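Local coordinates for protein yciO (Escherichia coli, PDB 1K7J) that is of unknown function but probably binds double-stranded RNA, at residues Gln14-Ile17 and Asn18-Val21; Leu67-Asp71 and Leu72-Ser76; Val199-Val202 and Lys203-Leu206. One frame throughout, in Å; residues are numbered along the deposited sequence.

Contact 1 (Gln14-Ile17 and Asn18-Val21); sequences QRLI and NQAV
Gln14 and Asn18 sit one helical turn apart on the exposed side of helix 14-25, and their side-chain amides are joined by a hydrogen bond. Followed outward from CB, Gln14 first sends CG anti to the backbone N (chi1 -162°), which sets CG beside the carbonyl carbon and 3.8 Å from ND2 of Asn18. The chain then bends at chi2, bringing the amide to Asn18, with CD 4.0 Å from OD1 of Asn18. At the tip, NE2 of Gln14 donates to OD1 of Asn18 over 3.0 Å, and the bond is nearly straight (165°). The acceptor lies in the amide plane of Gln14, yet the donor stands above the carbonyl plane of Asn18; the two amides are turned 49° against each other. The backbone N of Asn18 also donates to Gln14 O at 2.8 Å, so the two residues are joined by a backbone and a side-chain bond. Glutamine and asparagine suit a wet face, each offering an N-H and a carbonyl oxygen.

One residue further on, Arg15 and Gln19 run side by side in the same direction. NE2 of Gln19 lies 3.6 Å from CG of Arg15 and meets the guanidinium obliquely, while CD2 of Leu16 covers one guanidinium face near its rim. The backbone N of Gln19 donates to Arg15 O, and those of Ala20 and Val21 to Leu16 O and Ile17 O.

Ile17, Ala20 and Val21 are buried against Leu132 and Ala135 of helix 127-136, and the small Ala20 also meets Ile172 of strand 170-173. The whole is the i to i+4 pattern of an amphipathic alpha-helix, packed here against the mixed sheet of a YrdC-like fold.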
loop_
_atom_site.group_PDB
_atom_site.type_symbol
_atom_site.label_atom_id
_atom_site.label_comp_id
_atom_site.label_asym_id
_atom_site.label_seq_id
_atom_site.Cartn_x
_atom_site.Cartn_y
_atom_site.Cartn_z
ATOM N N GLN A 14 9.088 -16.335 9.177
ATOM C CA GLN A 14 7.700 -16.311 9.625
ATOM C C GLN A 14 7.522 -15.722 11.022
ATOM O O GLN A 14 6.527 -15.051 11.298
ATOM C CB GLN A 14 7.109 -17.720 9.584
ATOM C CG GLN A 14 5.593 -17.743 9.619
ATOM C CD GLN A 14 4.982 -17.050 8.419
ATOM O OE1 GLN A 14 5.329 -17.349 7.275
ATOM N NE2 GLN A 14 4.064 -16.122 8.670
ATOM N N ARG A 15 8.481 -15.973 11.907
ATOM C CA ARG A 15 8.401 -15.459 13.270
ATOM C C ARG A 15 8.311 -13.935 13.303
ATOM O O ARG A 15 7.518 -13.368 14.058
ATOM C CB ARG A 15 9.620 -15.916 14.075
ATOM C CG ARG A 15 9.673 -15.377 15.494
ATOM C CD ARG A 15 10.944 -15.830 16.193
ATOM N NE ARG A 15 12.142 -15.280 15.561
ATOM C CZ ARG A 15 12.818 -14.231 16.017
ATOM N NH1 ARG A 15 12.420 -13.609 17.120
ATOM N NH2 ARG A 15 13.894 -13.801 15.366
ATOM N N LEU A 16 9.124 -13.273 12.483
ATOM C CA LEU A 16 9.125 -11.813 12.449
ATOM C C LEU A 16 7.905 -11.274 11.708
ATOM O O LEU A 16 7.365 -10.227 12.068
ATOM C CB LEU A 16 10.424 -11.301 11.818
ATOM C CG LEU A 16 11.673 -11.665 12.633
ATOM C CD1 LEU A 16 12.921 -11.114 11.962
ATOM C CD2 LEU A 16 11.536 -11.111 14.048
ATOM N N ILE A 17 7.467 -11.991 10.677
ATOM C CA ILE A 17 6.277 -11.587 9.939
ATOM C C ILE A 17 5.097 -11.633 10.911
ATOM O O ILE A 17 4.288 -10.706 10.969
ATOM C CB ILE A 17 5.993 -12.546 8.757
ATOM C CG1 ILE A 17 7.038 -12.346 7.658
ATOM C CG2 ILE A 17 4.585 -12.316 8.211
ATOM C CD1 ILE A 17 6.988 -10.971 6.993
ATOM N N ASN A 18 5.009 -12.712 11.685
ATOM C CA ASN A 18 3.919 -12.853 12.645
ATOM C C ASN A 18 3.945 -11.749 13.697
ATOM O O ASN A 18 2.906 -11.179 14.032
ATOM C CB ASN A 18 3.962 -14.232 13.315
ATOM C CG ASN A 18 3.547 -15.351 12.373
ATOM O OD1 ASN A 18 3.001 -15.099 11.298
ATOM N ND2 ASN A 18 3.792 -16.593 12.779
ATOM N N GLN A 19 5.129 -11.437 14.215
ATOM C CA GLN A 19 5.235 -10.377 15.211
ATOM C C GLN A 19 4.807 -9.036 14.614
ATOM O O GLN A 19 4.157 -8.231 15.279
ATOM C CB GLN A 19 6.665 -10.282 15.748
ATOM C CG GLN A 19 7.009 -11.372 16.746
ATOM C CD GLN A 19 8.416 -11.237 17.291
ATOM O OE1 GLN A 19 8.841 -10.149 17.681
ATOM N NE2 GLN A 19 9.145 -12.348 17.335
ATOM N N ALA A 20 5.166 -8.804 13.356
ATOM C CA ALA A 20 4.799 -7.562 12.684
ATOM C C ALA A 20 3.280 -7.473 12.567
ATOM O O ALA A 20 2.686 -6.427 12.823
ATOM C CB ALA A 20 5.435 -7.507 11.296
ATOM N N VAL A 21 2.654 -8.581 12.185
ATOM C CA VAL A 21 1.204 -8.614 12.040
ATOM C C VAL A 21 0.509 -8.400 13.386
ATOM O O VAL A 21 -0.548 -7.770 13.452
ATOM C CB VAL A 21 0.745 -9.948 11.402
ATOM C CG1 VAL A 21 -0.766 -10.106 11.527
ATOM C CG2 VAL A 21 1.143 -9.974 9.932
#

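Contact 2 (Leu67-Asp71 and Leu72-Ser76); sequences LMCRD and LSELS
Asp71 caps the N terminus of helix 72-78: its OD1 accepts from the backbone N of Glu74 at 2.9 Å, the classic N-cap bond. The amide is met nearly along the C-O axis of the carboxylate. CG of Asp71 is tucked between its own backbone N and carbonyl carbon (chi1 46°), which turns the carboxylate toward the amide of Glu74. Aspartate fits this place because a short, negative side chain reaches the amide of Glu74 and probably gains from the positive end of the helix dipole. OD1 also touches CB of Ser73 at 3.6 Å.

Glu74 answers in the other direction. Its chain is extended beyond CG, and OE1 accepts from the backbone N of Arg70 at 2.9 Å in an almost straight bond (173°), met on the anti side of the carboxylate and 31° out of its plane. Two side-chain bonds thus tie the turn to the helix, Asp71 to Glu74 N and Glu74 to Arg70 N, and Asp71 O adds a backbone bond to Leu75 N.

Further out, SG of Cys69 lies against CA of Leu75, a small apolar group suited to the buried side of the turn. Met121 of strand 118-122 touches both residues, and Met89 of helix 83-90 packs on Leu75 and Leu72. The end of Arg70 leads away from the helix, its NH2 in a salt bridge with Glu134 and its backbone O bonded to Gln130. Within the first turn Leu72 O takes two donors, Ser76 N and Ser76 OG, the hydroxyl at 2.9 Å, reaching it from opposite faces of its plane.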
loop_
_atom_site.group_PDB
_atom_site.type_symbol
_atom_site.label_atom_id
_atom_site.label_comp_id
_atom_site.label_asym_id
_atom_site.label_seq_id
_atom_site.Cartn_x
_atom_site.Cartn_y
_atom_site.Cartn_z
ATOM N N LEU A 67 -5.353 0.306 -0.428
ATOM C CA LEU A 67 -5.614 -0.936 0.276
ATOM C C LEU A 67 -4.630 -1.911 -0.356
ATOM O O LEU A 67 -4.687 -2.166 -1.561
ATOM C CB LEU A 67 -7.051 -1.423 0.074
ATOM C CG LEU A 67 -8.153 -0.656 0.817
ATOM C CD1 LEU A 67 -9.481 -1.358 0.599
ATOM C CD2 LEU A 67 -7.835 -0.586 2.310
HETATM N N MSE A 68 -3.703 -2.409 0.454
HETATM C CA MSE A 68 -2.694 -3.360 -0.003
HETATM C C MSE A 68 -3.372 -4.729 0.081
HETATM O O MSE A 68 -3.664 -5.217 1.175
HETATM C CB MSE A 68 -1.470 -3.280 0.918
HETATM C CG MSE A 68 -0.166 -3.815 0.339
HETATM SE SE MSE A 68 0.544 -2.734 -1.136
HETATM C CE MSE A 68 1.129 -1.121 -0.163
ATOM N N CYS A 69 -3.622 -5.335 -1.081
ATOM C CA CYS A 69 -4.325 -6.615 -1.166
ATOM C C CYS A 69 -3.471 -7.816 -1.552
ATOM O O CYS A 69 -2.505 -7.699 -2.301
ATOM C CB CYS A 69 -5.479 -6.497 -2.161
ATOM S SG CYS A 69 -6.667 -5.191 -1.786
ATOM N N ARG A 70 -3.874 -8.981 -1.058
ATOM C CA ARG A 70 -3.164 -10.227 -1.316
ATOM C C ARG A 70 -3.127 -10.598 -2.795
ATOM O O ARG A 70 -2.081 -10.979 -3.324
ATOM C CB ARG A 70 -3.826 -11.362 -0.530
ATOM C CG ARG A 70 -3.124 -12.705 -0.650
ATOM C CD ARG A 70 -1.823 -12.726 0.138
ATOM N NE ARG A 70 -1.129 -14.005 0.002
ATOM C CZ ARG A 70 -1.596 -15.162 0.459
ATOM N NH1 ARG A 70 -2.760 -15.208 1.093
ATOM N NH2 ARG A 70 -0.905 -16.280 0.269
ATOM N N ASP A 71 -4.270 -10.480 -3.460
ATOM C CA ASP A 71 -4.376 -10.844 -4.866
ATOM C C ASP A 71 -5.595 -10.187 -5.499
ATOM O O ASP A 71 -6.301 -9.423 -4.846
ATOM C CB ASP A 71 -4.484 -12.366 -4.995
ATOM C CG ASP A 71 -5.474 -12.968 -4.010
ATOM O OD1 ASP A 71 -6.469 -12.293 -3.664
ATOM O OD2 ASP A 71 -5.265 -14.126 -3.587
ATOM N N LEU A 72 -5.837 -10.491 -6.771
ATOM C CA LEU A 72 -6.966 -9.913 -7.491
ATOM C C LEU A 72 -8.299 -10.288 -6.848
ATOM O O LEU A 72 -9.222 -9.477 -6.818
ATOM C CB LEU A 72 -6.944 -10.357 -8.961
ATOM C CG LEU A 72 -8.025 -9.765 -9.870
ATOM C CD1 LEU A 72 -7.939 -8.244 -9.862
ATOM C CD2 LEU A 72 -7.847 -10.297 -11.285
ATOM N N SER A 73 -8.402 -11.508 -6.330
ATOM C CA SER A 73 -9.636 -11.946 -5.684
ATOM C C SER A 73 -9.970 -11.035 -4.504
ATOM O O SER A 73 -11.102 -10.569 -4.370
ATOM C CB SER A 73 -9.499 -13.388 -5.191
ATOM O OG SER A 73 -10.660 -13.787 -4.479
ATOM N N GLU A 74 -8.984 -10.784 -3.646
ATOM C CA GLU A 74 -9.214 -9.922 -2.494
ATOM C C GLU A 74 -9.511 -8.504 -2.959
ATOM O O GLU A 74 -10.374 -7.828 -2.406
ATOM C CB GLU A 74 -8.001 -9.919 -1.563
ATOM C CG GLU A 74 -8.222 -9.064 -0.321
ATOM C CD GLU A 74 -7.269 -9.410 0.804
ATOM O OE1 GLU A 74 -6.090 -9.001 0.748
ATOM O OE2 GLU A 74 -7.704 -10.105 1.748
ATOM N N LEU A 75 -8.798 -8.056 -3.986
ATOM C CA LEU A 75 -9.015 -6.718 -4.524
ATOM C C LEU A 75 -10.468 -6.590 -4.980
ATOM O O LEU A 75 -11.122 -5.573 -4.737
ATOM C CB LEU A 75 -8.059 -6.466 -5.699
ATOM C CG LEU A 75 -8.139 -5.114 -6.418
ATOM C CD1 LEU A 75 -6.798 -4.818 -7.085
ATOM C CD2 LEU A 75 -9.268 -5.121 -7.447
ATOM N N SER A 76 -10.975 -7.639 -5.618
ATOM C CA SER A 76 -12.343 -7.654 -6.127
ATOM C C SER A 76 -13.400 -7.761 -5.036
ATOM O O SER A 76 -14.597 -7.638 -5.305
ATOM C CB SER A 76 -12.502 -8.801 -7.123
ATOM O OG SER A 76 -11.592 -8.638 -8.198
#

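Contact 3 (Val199-Val202 and Lys203-Leu206); sequences VGDV and KPFL
Val202 O accepts the shortest hydrogen bond between 199-202 and 203-206, from the backbone N of Phe205 at 2.9 Å. The donor stands above the carbonyl plane, with an N-H...O angle of 153°. The same oxygen lies at the edge of the Phe205 ring, near its plane, 3.6 Å from CD2. Asp201 O is at that edge too, 3.8 Å from CE2, so two carbonyl oxygens face the weakly positive rim of the ring.

Asp201 supplies the side-chain half of the contact. With CG anti to its backbone N (chi1 -174°), the carboxylate reaches forward, and OD1 accepts from the backbone N of Lys203 at 3.0 Å, from above the carboxylate plane. This is an Asx turn leading into the 3-10 segment 203-205, close to the C terminus of the chain. OD1 also lies 3.3 Å from CG of Lys203, whose NZ remains 5.5 Å from it; at that distance the opposite charges may attract but do not pair.

Pro204 suits the turn because its position needs no amide hydrogen. Its ring crosses the Asp201 side chain at about a right angle, with CD 3.8 Å from CG of Asp201. Phe205 is the buried member, its ring edge-to-face with Tyr97 and touching Ile185 of strand 183-186; Tyr97 OH is also hydrogen-bonded to Asp201 O.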
loop_
_atom_site.group_PDB
_atom_site.type_symbol
_atom_site.label_atom_id
_atom_site.label_comp_id
_atom_site.label_asym_id
_atom_site.label_seq_id
_atom_site.Cartn_x
_atom_site.Cartn_y
_atom_site.Cartn_z
ATOM N N VAL A 199 6.659 2.672 -11.823
ATOM C CA VAL A 199 7.286 1.434 -12.272
ATOM C C VAL A 199 6.518 0.718 -13.381
ATOM O O VAL A 199 7.110 0.284 -14.368
ATOM C CB VAL A 199 7.483 0.442 -11.095
ATOM C CG1 VAL A 199 8.184 -0.829 -11.589
ATOM C CG2 VAL A 199 8.304 1.098 -9.997
ATOM N N GLY A 200 5.203 0.595 -13.215
ATOM C CA GLY A 200 4.395 -0.091 -14.209
ATOM C C GLY A 200 4.250 0.604 -15.551
ATOM O O GLY A 200 4.106 1.822 -15.620
ATOM N N ASP A 201 4.282 -0.184 -16.621
ATOM C CA ASP A 201 4.143 0.336 -17.982
ATOM C C ASP A 201 2.744 0.937 -18.145
ATOM O O ASP A 201 1.749 0.307 -17.793
ATOM C CB ASP A 201 4.351 -0.814 -18.976
ATOM C CG ASP A 201 4.370 -0.359 -20.429
ATOM O OD1 ASP A 201 4.256 0.852 -20.707
ATOM O OD2 ASP A 201 4.505 -1.240 -21.304
ATOM N N VAL A 202 2.662 2.153 -18.675
ATOM C CA VAL A 202 1.361 2.793 -18.861
ATOM C C VAL A 202 0.663 2.368 -20.152
ATOM O O VAL A 202 -0.558 2.471 -20.274
ATOM C CB VAL A 202 1.482 4.340 -18.872
ATOM C CG1 VAL A 202 2.061 4.829 -17.552
ATOM C CG2 VAL A 202 2.356 4.794 -20.035
ATOM N N LYS A 203 1.442 1.868 -21.104
ATOM C CA LYS A 203 0.908 1.475 -22.403
ATOM C C LYS A 203 -0.324 0.577 -22.445
ATOM O O LYS A 203 -1.222 0.802 -23.259
ATOM C CB LYS A 203 2.023 0.863 -23.251
ATOM C CG LYS A 203 3.103 1.868 -23.602
ATOM C CD LYS A 203 4.192 1.248 -24.454
ATOM C CE LYS A 203 5.267 2.262 -24.773
ATOM N NZ LYS A 203 4.737 3.420 -25.544
ATOM N N PRO A 204 -0.393 -0.449 -21.582
ATOM C CA PRO A 204 -1.568 -1.329 -21.607
ATOM C C PRO A 204 -2.878 -0.608 -21.295
ATOM O O PRO A 204 -3.965 -1.125 -21.566
ATOM C CB PRO A 204 -1.233 -2.385 -20.552
ATOM C CG PRO A 204 0.274 -2.407 -20.553
ATOM C CD PRO A 204 0.615 -0.946 -20.629
ATOM N N PHE A 205 -2.768 0.589 -20.733
ATOM C CA PHE A 205 -3.933 1.377 -20.348
ATOM C C PHE A 205 -4.099 2.588 -21.247
ATOM O O PHE A 205 -5.084 3.320 -21.133
ATOM C CB PHE A 205 -3.761 1.846 -18.903
ATOM C CG PHE A 205 -3.427 0.740 -17.954
ATOM C CD1 PHE A 205 -4.438 0.021 -17.325
ATOM C CD2 PHE A 205 -2.101 0.375 -17.732
ATOM C CE1 PHE A 205 -4.138 -1.049 -16.488
ATOM C CE2 PHE A 205 -1.789 -0.697 -16.895
ATOM C CZ PHE A 205 -2.809 -1.410 -16.273
ATOM N N LEU A 206 -3.123 2.784 -22.132
ATOM C CA LEU A 206 -3.078 3.917 -23.053
ATOM C C LEU A 206 -2.597 5.169 -22.314
ATOM O O LEU A 206 -1.385 5.481 -22.398
ATOM C CB LEU A 206 -4.458 4.162 -23.667
ATOM C CG LEU A 206 -4.777 3.441 -24.978
ATOM C CD1 LEU A 206 -3.932 4.031 -26.083
ATOM C CD2 LEU A 206 -4.519 1.950 -24.839
ATOM O OXT LEU A 206 -3.429 5.817 -21.641
#

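Overall arrangement
All three contacts are local, and they follow one another along the chain without nesting or crossing. Contact 1 comes first, on helix 14-25, which packs on helix 127-136 and strand 170-173 near one border of the sheet. Contact 2 follows where strand 66-68 gives way to helix 72-78, about 20 Å from contact 1 between centres; helix 127-136 is common to both, touching Ile17 in one and Arg70 in the other. Contact 3 closes the chain beyond strand 193-196, beside Tyr97 and strand 183-186. Contacts 1 and 3 lie on opposite sides of the chain's centre, about 34 Å apart between centres.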